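Local coordinates for protein mannitol dehydrogenase (Helicobacter pylori, PDB 3TWO) that probably interconverts cinnamyl alcohols and their aldehydes as a zinc-containing, NADP(H)-dependent alcohol dehydrogenase, at residues B[6-11]-B[17-22]; B[47-52]-B[325-330]; B[55-60]-B[125-130]. One frame throughout, in Å; residues are numbered along the deposited sequence.

Contact 1, partly buried, binds two neighbouring strands, 3-9 and 18-24, by regular backbone hydrogen bonds and buries by far the most area. Contact 2 is a small, buried meeting of the end of helix 43-49 with helix 323-331, made by aromatic and methyl groups, while H47 and L330 of the same segments reach the NADPH. Contact 3, at the surface, joins its segments through one apolar touch and a methionine methyl set against a carbonyl oxygen, with no hydrogen bond between them. The three abut one another: F17 of contact 1 packs on Y327 of contact 2, I10 O meets M60 N of contact 3, and the hydroxyl of Y58 ties contact 3 back to the end of helix 43-49.

Contact 1: B[6-11]-B[17-22]; sequences KGFAIF and FKPHDF
G7 O is gripped twice from the opposite strand: H20 N donates to it at 2.8 Å, and the CA-H of P19 approaches it with P19 CA 3.3 Å away. The return bond, G7 N to H20 O at 2.9 Å, closes an antiparallel hydrogen-bonded pair. Two residues on, A9 and K18 repeat it, with A9 N 3.0 Å from K18 O and K18 N 2.9 Å from A9 O. F8 faces P19 in the non-hydrogen-bonded pair between them, where the missing N-H of a proline costs the pairing nothing. These bonds define a beta hairpin of strands 3-9 and 18-24, joined by a loop; the short strand axes run at 133°, well short of strict antiparallel, which indicates a marked twist.

A9 and H20 share a face of this hairpin, and A9 CB lies 3.5 Å from H20 CB. With H20 CG anti to its N (chi1 178°), the imidazole is carried to F11, whose edge meets the imidazole face in a T-shaped pair, ring centroids 5.5 Å apart and planes at 88°. K18, bent at its outer torsions, brings NZ near the same F11 ring. Beyond the paired residues, I10 lies over one face of the F17 ring, its CB 3.9 Å from the F17 centroid and nearly on the ring normal, a CH-pi contact. At the other end, the F22 ring turns its edge to the backbone of K6 and G7. On the face carrying F8 and P19, F8 meets the ring of F347, while the backbone N of F17 donates to D324 OD1 of helix 323-331.

Contact 2: B[47-52]-B[325-330]; sequences HSAYSE and TAYHNL. With NDP (NADPH dihydro-nicotinamide-adenine-dinucleotide phosphate), chain F.
Y50 and Y327 meet as an offset edge-to-face pair, with the edge of Y327 directed at the face of Y50, planes at 78° and centroids 5.9 Å apart. The nearest atoms are Y50 OH and Y327 CD2, at 3.6 Å. Next along that edge, A49 CB touches Y327 CE2 at 3.9 Å and lies close to the Y327 ring plane. Y50 can reach across because its CG stands anti to the carbonyl carbon (chi1 -69°), while the phenol of Y327 is held by a hydrogen bond to Y132 OH.

Further out, the helix carrying A49 ends in a Schellman motif: E52 N bonds H47 O at 2.8 Å and S51 N bonds S48 O at 2.9 Å, with S51 at positive phi (60°). This turn brings E52 back to H47, where H47 ND1 donates to E52 OE1 at 2.8 Å, which fixes the rotation of the imidazole. The other nitrogen, H47 NE2, is hydrogen-bonded to O3D of the NADPH at 2.7 Å, and L330 CD2 comes within 3.6 Å of its O1A. Residues from both helices thus line the NADPH pocket, as in zinc-containing alcohol dehydrogenases, which join a GroES-like domain to a Rossmann domain.

Contact 3: B[55-60]-B[125-130]; sequences EGIYPM and NEPHMG
I57 holds CG1 anti to its own carbonyl carbon (chi1 -60°), which places CG2 on the side of P127, and M129 folds at its second and third torsions (chi2 -59°, chi3 119°) to carry its methyl back toward P59. Both segments belong to the GroES-like domain. One is the loop between helix 43-49 and strand 65-73, with a cis peptide bond before P59; the other includes the weakly bonded strand 126-127.

Only two spots hold them together. I57 CG2 meets P127 CB at 3.9 Å, a methyl against the ring carbon of a proline, with the two side chains at a slant to each other. The backbones stay well apart here, since the closest pair of CA atoms, those of I57 and P127, is separated by 7.3 Å. At the second spot the end of M129 lies at a carbonyl: M129 CE is 3.6 Å from P59 O and M129 SD 3.9 Å from the same oxygen. No hydrogen bond crosses between the segments and 131 Å² is buried in all, so the evidence is for a small surface contact, one apolar touch and one methionine end resting at a carbonyl oxygen.

Segment 55-60 is anchored by bonds outside the pair. Y58, whose CB points away from segment 125-130, uses its hydroxyl at the end of helix 43-49, where it is hydrogen-bonded to A49 O and S51 OG. M60 N makes a probable backbone hydrogen bond to I10 O, in the chain that follows strand 3-9, and I57 N bonds D117 OD1. Segment 125-130 has its own tie to strand 18-24, from M129 O to R24 NH1. The M129 side chain also has a partner on that strand, F22, with M129 CB 3.5 Å from F22 CE1.

Contact 1: B[6-11]-B[17-22]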
loop_
_atom_site.group_PDB
_atom_site.type_symbol
_atom_site.label_atom_id
_atom_site.label_comp_id
_atom_site.label_asym_id
_atom_site.label_seq_id
_atom_site.Cartn_x
_atom_site.Cartn_y
_atom_site.Cartn_z
ATOM N N LYS B 6 6.149 14.055 -39.826
ATOM C CA LYS B 6 7.484 13.519 -39.651
ATOM C C LYS B 6 7.968 13.578 -38.221
ATOM O O LYS B 6 7.497 14.367 -37.424
ATOM C CB LYS B 6 8.482 14.147 -40.622
ATOM C CG LYS B 6 8.303 15.628 -40.825
ATOM C CD LYS B 6 9.220 16.089 -41.937
ATOM C CE LYS B 6 9.067 17.557 -42.224
ATOM N NZ LYS B 6 10.438 18.076 -42.510
ATOM N N GLY B 7 8.938 12.740 -37.920
ATOM C CA GLY B 7 9.424 12.629 -36.563
ATOM C C GLY B 7 10.641 11.752 -36.436
ATOM O O GLY B 7 11.314 11.445 -37.405
ATOM N N PHE B 8 10.908 11.377 -35.195
ATOM C CA PHE B 8 12.072 10.616 -34.837
ATOM C C PHE B 8 11.594 9.309 -34.246
ATOM O O PHE B 8 11.001 9.315 -33.148
ATOM C CB PHE B 8 12.945 11.435 -33.855
ATOM C CG PHE B 8 13.508 12.665 -34.498
ATOM C CD1 PHE B 8 12.827 13.886 -34.396
ATOM C CD2 PHE B 8 14.619 12.575 -35.328
ATOM C CE1 PHE B 8 13.298 15.047 -35.058
ATOM C CE2 PHE B 8 15.099 13.721 -36.020
ATOM C CZ PHE B 8 14.434 14.962 -35.860
ATOM N N ALA B 9 11.795 8.235 -35.034
ATOM C CA ALA B 9 11.352 6.881 -34.729
ATOM C C ALA B 9 12.503 5.933 -34.365
ATOM O O ALA B 9 13.625 6.046 -34.896
ATOM C CB ALA B 9 10.516 6.245 -35.940
ATOM N N ILE B 10 12.181 4.954 -33.509
ATOM C CA ILE B 10 13.096 3.819 -33.238
ATOM C C ILE B 10 12.466 2.523 -33.728
ATOM O O ILE B 10 11.258 2.297 -33.530
ATOM C CB ILE B 10 13.434 3.793 -31.721
ATOM C CG1 ILE B 10 14.364 2.621 -31.381
ATOM C CG2 ILE B 10 12.125 3.806 -30.855
ATOM C CD1 ILE B 10 14.778 2.584 -29.876
ATOM N N PHE B 11 13.233 1.672 -34.406
ATOM C CA PHE B 11 12.613 0.528 -35.059
ATOM C C PHE B 11 12.675 -0.799 -34.319
ATOM O O PHE B 11 12.040 -1.792 -34.745
ATOM C CB PHE B 11 13.211 0.333 -36.430
ATOM C CG PHE B 11 12.508 1.116 -37.488
ATOM C CD1 PHE B 11 12.634 2.526 -37.530
ATOM C CD2 PHE B 11 11.686 0.462 -38.432
ATOM C CE1 PHE B 11 11.973 3.284 -38.519
ATOM C CE2 PHE B 11 11.011 1.209 -39.428
ATOM C CZ PHE B 11 11.169 2.640 -39.471
ATOM N N PHE B 17 17.479 6.184 -32.989
ATOM C CA PHE B 17 16.420 7.008 -33.557
ATOM C C PHE B 17 16.790 7.512 -34.930
ATOM O O PHE B 17 17.958 7.779 -35.172
ATOM C CB PHE B 17 16.145 8.162 -32.601
ATOM C CG PHE B 17 15.186 7.758 -31.466
ATOM C CD1 PHE B 17 15.661 7.150 -30.297
ATOM C CD2 PHE B 17 13.806 7.917 -31.617
ATOM C CE1 PHE B 17 14.781 6.744 -29.288
ATOM C CE2 PHE B 17 12.916 7.516 -30.577
ATOM C CZ PHE B 17 13.432 6.912 -29.429
ATOM N N LYS B 18 15.821 7.609 -35.842
ATOM C CA LYS B 18 16.089 8.136 -37.186
ATOM C C LYS B 18 14.903 8.945 -37.654
ATOM O O LYS B 18 13.792 8.686 -37.211
ATOM C CB LYS B 18 16.333 7.000 -38.186
ATOM C CG LYS B 18 17.516 6.088 -37.835
ATOM C CD LYS B 18 17.712 4.836 -38.795
ATOM C CE LYS B 18 16.586 3.761 -38.700
ATOM N NZ LYS B 18 15.322 4.363 -39.184
ATOM N N PRO B 19 15.124 9.917 -38.564
ATOM C CA PRO B 19 13.999 10.646 -39.201
ATOM C C PRO B 19 13.028 9.664 -39.828
ATOM O O PRO B 19 13.433 8.741 -40.498
ATOM C CB PRO B 19 14.693 11.490 -40.307
ATOM C CG PRO B 19 16.045 11.790 -39.661
ATOM C CD PRO B 19 16.437 10.461 -38.985
ATOM N N HIS B 20 11.744 9.834 -39.592
ATOM C CA HIS B 20 10.783 8.884 -40.115
ATOM C C HIS B 20 9.613 9.701 -40.635
ATOM O O HIS B 20 9.069 10.565 -39.903
ATOM C CB HIS B 20 10.361 7.952 -38.968
ATOM C CG HIS B 20 9.323 6.933 -39.331
ATOM N ND1 HIS B 20 9.491 6.022 -40.358
ATOM C CD2 HIS B 20 8.119 6.645 -38.768
ATOM C CE1 HIS B 20 8.421 5.244 -40.439
ATOM N NE2 HIS B 20 7.577 5.596 -39.477
ATOM N N ASP B 21 9.257 9.455 -41.899
ATOM C CA ASP B 21 8.041 9.973 -42.493
ATOM C C ASP B 21 6.901 9.050 -42.197
ATOM O O ASP B 21 7.046 7.835 -42.299
ATOM C CB ASP B 21 8.175 10.032 -44.033
ATOM C CG ASP B 21 9.282 10.980 -44.480
ATOM O OD1 ASP B 21 9.451 12.070 -43.864
ATOM O OD2 ASP B 21 9.986 10.623 -45.449
ATOM N N PHE B 22 5.745 9.632 -41.866
ATOM C CA PHE B 22 4.535 8.855 -41.593
ATOM C C PHE B 22 3.314 9.710 -41.807
ATOM O O PHE B 22 3.419 10.826 -42.297
ATOM C CB PHE B 22 4.527 8.240 -40.168
ATOM C CG PHE B 22 4.465 9.240 -39.055
ATOM C CD1 PHE B 22 3.304 9.380 -38.299
ATOM C CD2 PHE B 22 5.569 10.055 -38.754
ATOM C CE1 PHE B 22 3.251 10.296 -37.189
ATOM C CE2 PHE B 22 5.530 10.976 -37.688
ATOM C CZ PHE B 22 4.384 11.080 -36.867
#

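Contact 2: B[47-52]-B[325-330]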
loop_
_atom_site.group_PDB
_atom_site.type_symbol
_atom_site.label_atom_id
_atom_site.label_comp_id
_atom_site.label_asym_id
_atom_site.label_seq_id
_atom_site.Cartn_x
_atom_site.Cartn_y
_atom_site.Cartn_z
ATOM N N HIS B 47 11.909 3.722 -21.279
ATOM C CA HIS B 47 11.373 2.429 -20.856
ATOM C C HIS B 47 10.563 1.814 -22.035
ATOM O O HIS B 47 10.696 0.587 -22.326
ATOM C CB HIS B 47 10.436 2.567 -19.647
ATOM C CG HIS B 47 11.097 3.004 -18.354
ATOM N ND1 HIS B 47 12.188 2.355 -17.803
ATOM C CD2 HIS B 47 10.766 3.987 -17.462
ATOM C CE1 HIS B 47 12.530 2.933 -16.652
ATOM N NE2 HIS B 47 11.650 3.891 -16.400
ATOM N N SER B 48 9.780 2.649 -22.747
ATOM C CA SER B 48 8.945 2.092 -23.826
ATOM C C SER B 48 9.807 1.768 -25.019
ATOM O O SER B 48 9.740 0.623 -25.550
ATOM C CB SER B 48 7.798 3.011 -24.263
ATOM O OG SER B 48 7.136 3.559 -23.134
ATOM N N ALA B 49 10.650 2.726 -25.405
ATOM C CA ALA B 49 11.549 2.562 -26.579
ATOM C C ALA B 49 12.369 1.290 -26.487
ATOM O O ALA B 49 12.626 0.611 -27.519
ATOM C CB ALA B 49 12.479 3.761 -26.738
ATOM N N TYR B 50 12.773 0.945 -25.252
ATOM C CA TYR B 50 13.632 -0.180 -25.080
ATOM C C TYR B 50 12.898 -1.421 -24.660
ATOM O O TYR B 50 13.530 -2.374 -24.316
ATOM C CB TYR B 50 14.696 0.176 -24.049
ATOM C CG TYR B 50 15.666 1.209 -24.563
ATOM C CD1 TYR B 50 16.581 1.831 -23.702
ATOM C CD2 TYR B 50 15.675 1.564 -25.936
ATOM C CE1 TYR B 50 17.488 2.807 -24.190
ATOM C CE2 TYR B 50 16.600 2.529 -26.446
ATOM C CZ TYR B 50 17.476 3.135 -25.572
ATOM O OH TYR B 50 18.350 4.051 -26.081
ATOM N N SER B 51 11.563 -1.397 -24.630
ATOM C CA SER B 51 10.834 -2.602 -24.202
ATOM C C SER B 51 11.181 -3.059 -22.771
ATOM O O SER B 51 11.360 -4.242 -22.525
ATOM C CB SER B 51 11.071 -3.762 -25.213
ATOM O OG SER B 51 10.508 -3.360 -26.478
ATOM N N GLU B 52 11.250 -2.129 -21.830
ATOM C CA GLU B 52 11.685 -2.473 -20.461
ATOM C C GLU B 52 10.514 -2.918 -19.627
ATOM O O GLU B 52 10.689 -3.519 -18.559
ATOM C CB GLU B 52 12.441 -1.279 -19.810
ATOM C CG GLU B 52 13.868 -1.182 -20.409
ATOM C CD GLU B 52 14.703 0.047 -19.953
ATOM O OE1 GLU B 52 14.206 0.967 -19.253
ATOM O OE2 GLU B 52 15.888 0.091 -20.332
ATOM N N THR B 325 21.770 10.716 -27.530
ATOM C CA THR B 325 22.584 11.268 -26.468
ATOM C C THR B 325 21.818 11.554 -25.192
ATOM O O THR B 325 22.246 11.161 -24.127
ATOM C CB THR B 325 23.321 12.514 -26.989
ATOM O OG1 THR B 325 24.194 12.041 -28.027
ATOM C CG2 THR B 325 24.144 13.185 -25.826
ATOM N N ALA B 326 20.655 12.187 -25.285
ATOM C CA ALA B 326 19.797 12.413 -24.096
ATOM C C ALA B 326 19.493 11.077 -23.352
ATOM O O ALA B 326 19.648 11.007 -22.126
ATOM C CB ALA B 326 18.497 13.119 -24.472
ATOM N N TYR B 327 19.067 10.042 -24.098
ATOM C CA TYR B 327 18.708 8.735 -23.511
ATOM C C TYR B 327 19.957 8.099 -22.847
ATOM O O TYR B 327 19.885 7.562 -21.762
ATOM C CB TYR B 327 18.208 7.782 -24.610
ATOM C CG TYR B 327 16.747 7.900 -25.031
ATOM C CD1 TYR B 327 16.057 9.121 -24.965
ATOM C CD2 TYR B 327 16.042 6.747 -25.462
ATOM C CE1 TYR B 327 14.710 9.205 -25.333
ATOM C CE2 TYR B 327 14.695 6.821 -25.841
ATOM C CZ TYR B 327 14.060 8.057 -25.801
ATOM O OH TYR B 327 12.762 8.133 -26.156
ATOM N N HIS B 328 21.096 8.161 -23.505
ATOM C CA HIS B 328 22.324 7.704 -22.860
ATOM C C HIS B 328 22.507 8.409 -21.493
ATOM O O HIS B 328 22.690 7.764 -20.456
ATOM C CB HIS B 328 23.564 8.005 -23.720
ATOM C CG HIS B 328 24.846 7.727 -22.999
ATOM N ND1 HIS B 328 25.341 6.447 -22.858
ATOM C CD2 HIS B 328 25.687 8.533 -22.302
ATOM C CE1 HIS B 328 26.449 6.476 -22.133
ATOM N NE2 HIS B 328 26.690 7.730 -21.793
ATOM N N ASN B 329 22.436 9.739 -21.511
ATOM C CA ASN B 329 22.695 10.539 -20.313
ATOM C C ASN B 329 21.732 10.182 -19.225
ATOM O O ASN B 329 22.129 10.015 -18.075
ATOM C CB ASN B 329 22.586 11.997 -20.661
ATOM C CG ASN B 329 23.829 12.498 -21.351
ATOM O OD1 ASN B 329 24.827 11.799 -21.386
ATOM N ND2 ASN B 329 23.797 13.733 -21.847
ATOM N N LEU B 330 20.472 9.974 -19.616
ATOM C CA LEU B 330 19.408 9.638 -18.678
ATOM C C LEU B 330 19.552 8.246 -18.082
ATOM O O LEU B 330 18.984 7.945 -17.032
ATOM C CB LEU B 330 18.027 9.812 -19.355
ATOM C CG LEU B 330 17.518 11.276 -19.453
ATOM C CD1 LEU B 330 16.427 11.407 -20.546
ATOM C CD2 LEU B 330 17.032 11.877 -18.014
HETATM P PA NDP F . 14.545 10.790 -15.136
HETATM O O1A NDP F . 15.722 9.916 -15.264
HETATM O O2A NDP F . 14.557 12.364 -15.110
HETATM O O5B NDP F . 14.792 10.905 -13.529
HETATM C C5B NDP F . 15.084 9.686 -12.658
HETATM C C4B NDP F . 15.899 10.157 -11.459
HETATM O O4B NDP F . 16.066 9.168 -10.360
HETATM C C3B NDP F . 17.310 10.558 -11.944
HETATM O O3B NDP F . 17.630 11.869 -11.341
HETATM C C2B NDP F . 18.201 9.435 -11.349
HETATM O O2B NDP F . 19.484 10.033 -11.084
HETATM C C1B NDP F . 17.510 9.154 -9.993
HETATM N N9A NDP F . 17.660 7.755 -9.533
HETATM C C8A NDP F . 17.769 6.673 -10.338
HETATM N N7A NDP F . 17.824 5.613 -9.548
HETATM C C5A NDP F . 17.752 6.008 -8.280
HETATM C C6A NDP F . 17.762 5.339 -7.069
HETATM N N6A NDP F . 17.876 3.971 -6.961
HETATM N N1A NDP F . 17.681 6.090 -5.977
HETATM C C2A NDP F . 17.556 7.399 -5.999
HETATM N N3A NDP F . 17.528 8.059 -7.132
HETATM C C4A NDP F . 17.641 7.370 -8.281
HETATM O O3 NDP F . 13.148 10.101 -14.879
HETATM P PN NDP F . 11.778 10.774 -14.932
HETATM O O1N NDP F . 11.589 11.745 -13.830
HETATM O O2N NDP F . 11.314 11.244 -16.336
HETATM O O5D NDP F . 10.853 9.528 -14.667
HETATM C C5D NDP F . 11.170 8.665 -13.471
HETATM C C4D NDP F . 10.294 7.343 -13.497
HETATM O O4D NDP F . 8.950 7.857 -13.437
HETATM C C3D NDP F . 10.396 6.480 -14.784
HETATM O O3D NDP F . 10.360 5.078 -14.399
HETATM C C2D NDP F . 9.141 6.943 -15.561
HETATM O O2D NDP F . 8.685 5.929 -16.387
HETATM C C1D NDP F . 8.144 7.115 -14.391
HETATM N N1N NDP F . 6.906 7.891 -14.740
HETATM C C2N NDP F . 5.672 7.431 -14.227
HETATM C C3N NDP F . 4.496 8.105 -14.512
HETATM C C7N NDP F . 3.196 7.628 -13.868
HETATM O O7N NDP F . 3.215 6.942 -12.833
HETATM N N7N NDP F . 2.099 8.213 -14.337
HETATM C C4N NDP F . 4.533 9.238 -15.358
HETATM C C5N NDP F . 5.773 9.739 -15.851
HETATM C C6N NDP F . 6.947 9.074 -15.564
HETATM P P2B NDP F . 20.844 9.323 -11.388
HETATM O O1X NDP F . 21.702 10.455 -12.208
HETATM O O2X NDP F . 21.428 8.806 -10.147
HETATM O O3X NDP F . 20.552 8.165 -12.437
#

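Contact 3: B[55-60]-B[125-130]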
loop_
_atom_site.group_PDB
_atom_site.type_symbol
_atom_site.label_atom_id
_atom_site.label_comp_id
_atom_site.label_asym_id
_atom_site.label_seq_id
_atom_site.Cartn_x
_atom_site.Cartn_y
_atom_site.Cartn_z
ATOM N N GLU B 55 6.905 -5.797 -24.486
ATOM C CA GLU B 55 7.284 -5.790 -25.846
ATOM C C GLU B 55 6.694 -4.556 -26.527
ATOM O O GLU B 55 5.491 -4.352 -26.493
ATOM C CB GLU B 55 6.710 -7.051 -26.453
ATOM C CG GLU B 55 7.522 -8.269 -26.136
ATOM C CD GLU B 55 8.752 -8.294 -26.999
ATOM O OE1 GLU B 55 9.826 -7.819 -26.552
ATOM O OE2 GLU B 55 8.628 -8.748 -28.165
ATOM N N GLY B 56 7.523 -3.738 -27.162
ATOM C CA GLY B 56 7.002 -2.502 -27.745
ATOM C C GLY B 56 6.375 -2.668 -29.115
ATOM O O GLY B 56 6.595 -3.644 -29.828
ATOM N N ILE B 57 5.585 -1.680 -29.500
ATOM C CA ILE B 57 5.072 -1.589 -30.875
ATOM C C ILE B 57 6.047 -0.697 -31.669
ATOM O O ILE B 57 6.159 0.506 -31.365
ATOM C CB ILE B 57 3.586 -1.039 -30.884
ATOM C CG1 ILE B 57 2.648 -1.967 -30.086
ATOM C CG2 ILE B 57 3.059 -0.873 -32.371
ATOM C CD1 ILE B 57 1.431 -1.216 -29.405
ATOM N N TYR B 58 6.693 -1.278 -32.690
ATOM C CA TYR B 58 7.720 -0.650 -33.540
ATOM C C TYR B 58 7.257 -0.606 -34.985
ATOM O O TYR B 58 6.607 -1.538 -35.409
ATOM C CB TYR B 58 9.039 -1.469 -33.496
ATOM C CG TYR B 58 9.633 -1.501 -32.104
ATOM C CD1 TYR B 58 9.518 -2.651 -31.289
ATOM C CD2 TYR B 58 10.291 -0.364 -31.594
ATOM C CE1 TYR B 58 10.061 -2.648 -29.994
ATOM C CE2 TYR B 58 10.821 -0.360 -30.319
ATOM C CZ TYR B 58 10.681 -1.496 -29.517
ATOM O OH TYR B 58 11.230 -1.443 -28.258
ATOM N N PRO B 59 7.583 0.466 -35.754
ATOM C CA PRO B 59 8.332 1.653 -35.374
ATOM C C PRO B 59 7.619 2.549 -34.352
ATOM O O PRO B 59 6.369 2.812 -34.448
ATOM C CB PRO B 59 8.530 2.415 -36.690
ATOM C CG PRO B 59 7.401 2.008 -37.581
ATOM C CD PRO B 59 7.067 0.543 -37.151
ATOM N N MET B 60 8.385 3.020 -33.389
ATOM C CA MET B 60 7.784 3.743 -32.263
ATOM C C MET B 60 8.230 5.187 -32.256
ATOM O O MET B 60 9.409 5.489 -32.464
ATOM C CB MET B 60 8.192 3.119 -30.948
ATOM C CG MET B 60 7.597 3.790 -29.688
ATOM S SD MET B 60 8.124 3.048 -28.098
ATOM C CE MET B 60 7.667 1.325 -28.333
ATOM N N ASN B 125 -7.331 0.596 -34.874
ATOM C CA ASN B 125 -6.208 0.008 -34.167
ATOM C C ASN B 125 -4.855 0.269 -34.781
ATOM O O ASN B 125 -3.953 -0.547 -34.584
ATOM C CB ASN B 125 -6.411 -1.487 -33.907
ATOM C CG ASN B 125 -7.289 -1.723 -32.739
ATOM O OD1 ASN B 125 -7.149 -1.076 -31.701
ATOM N ND2 ASN B 125 -8.247 -2.623 -32.893
ATOM N N GLU B 126 -4.720 1.366 -35.533
ATOM C CA GLU B 126 -3.410 1.769 -35.989
ATOM C C GLU B 126 -2.540 2.191 -34.776
ATOM O O GLU B 126 -3.052 2.721 -33.773
ATOM C CB GLU B 126 -3.467 2.865 -37.077
ATOM C CG GLU B 126 -3.700 4.293 -36.561
ATOM C CD GLU B 126 -3.996 5.319 -37.670
ATOM O OE1 GLU B 126 -3.849 6.532 -37.385
ATOM O OE2 GLU B 126 -4.365 4.934 -38.811
ATOM N N PRO B 127 -1.223 1.974 -34.875
ATOM C CA PRO B 127 -0.349 2.377 -33.761
ATOM C C PRO B 127 -0.337 3.906 -33.585
ATOM O O PRO B 127 -0.196 4.605 -34.581
ATOM C CB PRO B 127 1.026 1.855 -34.196
ATOM C CG PRO B 127 0.823 1.135 -35.527
ATOM C CD PRO B 127 -0.465 1.592 -36.085
ATOM N N HIS B 128 -0.529 4.435 -32.359
ATOM C CA HIS B 128 -0.481 5.899 -32.203
ATOM C C HIS B 128 0.980 6.374 -32.107
ATOM O O HIS B 128 1.818 5.669 -31.544
ATOM C CB HIS B 128 -1.287 6.450 -31.006
ATOM C CG HIS B 128 -1.641 7.894 -31.198
ATOM N ND1 HIS B 128 -2.765 8.293 -31.896
ATOM C CD2 HIS B 128 -0.964 9.026 -30.903
ATOM C CE1 HIS B 128 -2.775 9.610 -32.002
ATOM N NE2 HIS B 128 -1.698 10.079 -31.394
ATOM N N MET B 129 1.274 7.536 -32.683
ATOM C CA MET B 129 2.647 8.061 -32.744
ATOM C C MET B 129 2.737 9.274 -31.837
ATOM O O MET B 129 1.836 10.097 -31.830
ATOM C CB MET B 129 3.023 8.495 -34.157
ATOM C CG MET B 129 3.102 7.334 -35.190
ATOM S SD MET B 129 4.321 6.083 -34.708
ATOM C CE MET B 129 3.308 4.625 -34.548
ATOM N N GLY B 130 3.851 9.414 -31.127
ATOM C CA GLY B 130 3.971 10.434 -30.094
ATOM C C GLY B 130 4.450 11.807 -30.525
ATOM O O GLY B 130 4.306 12.224 -31.714
#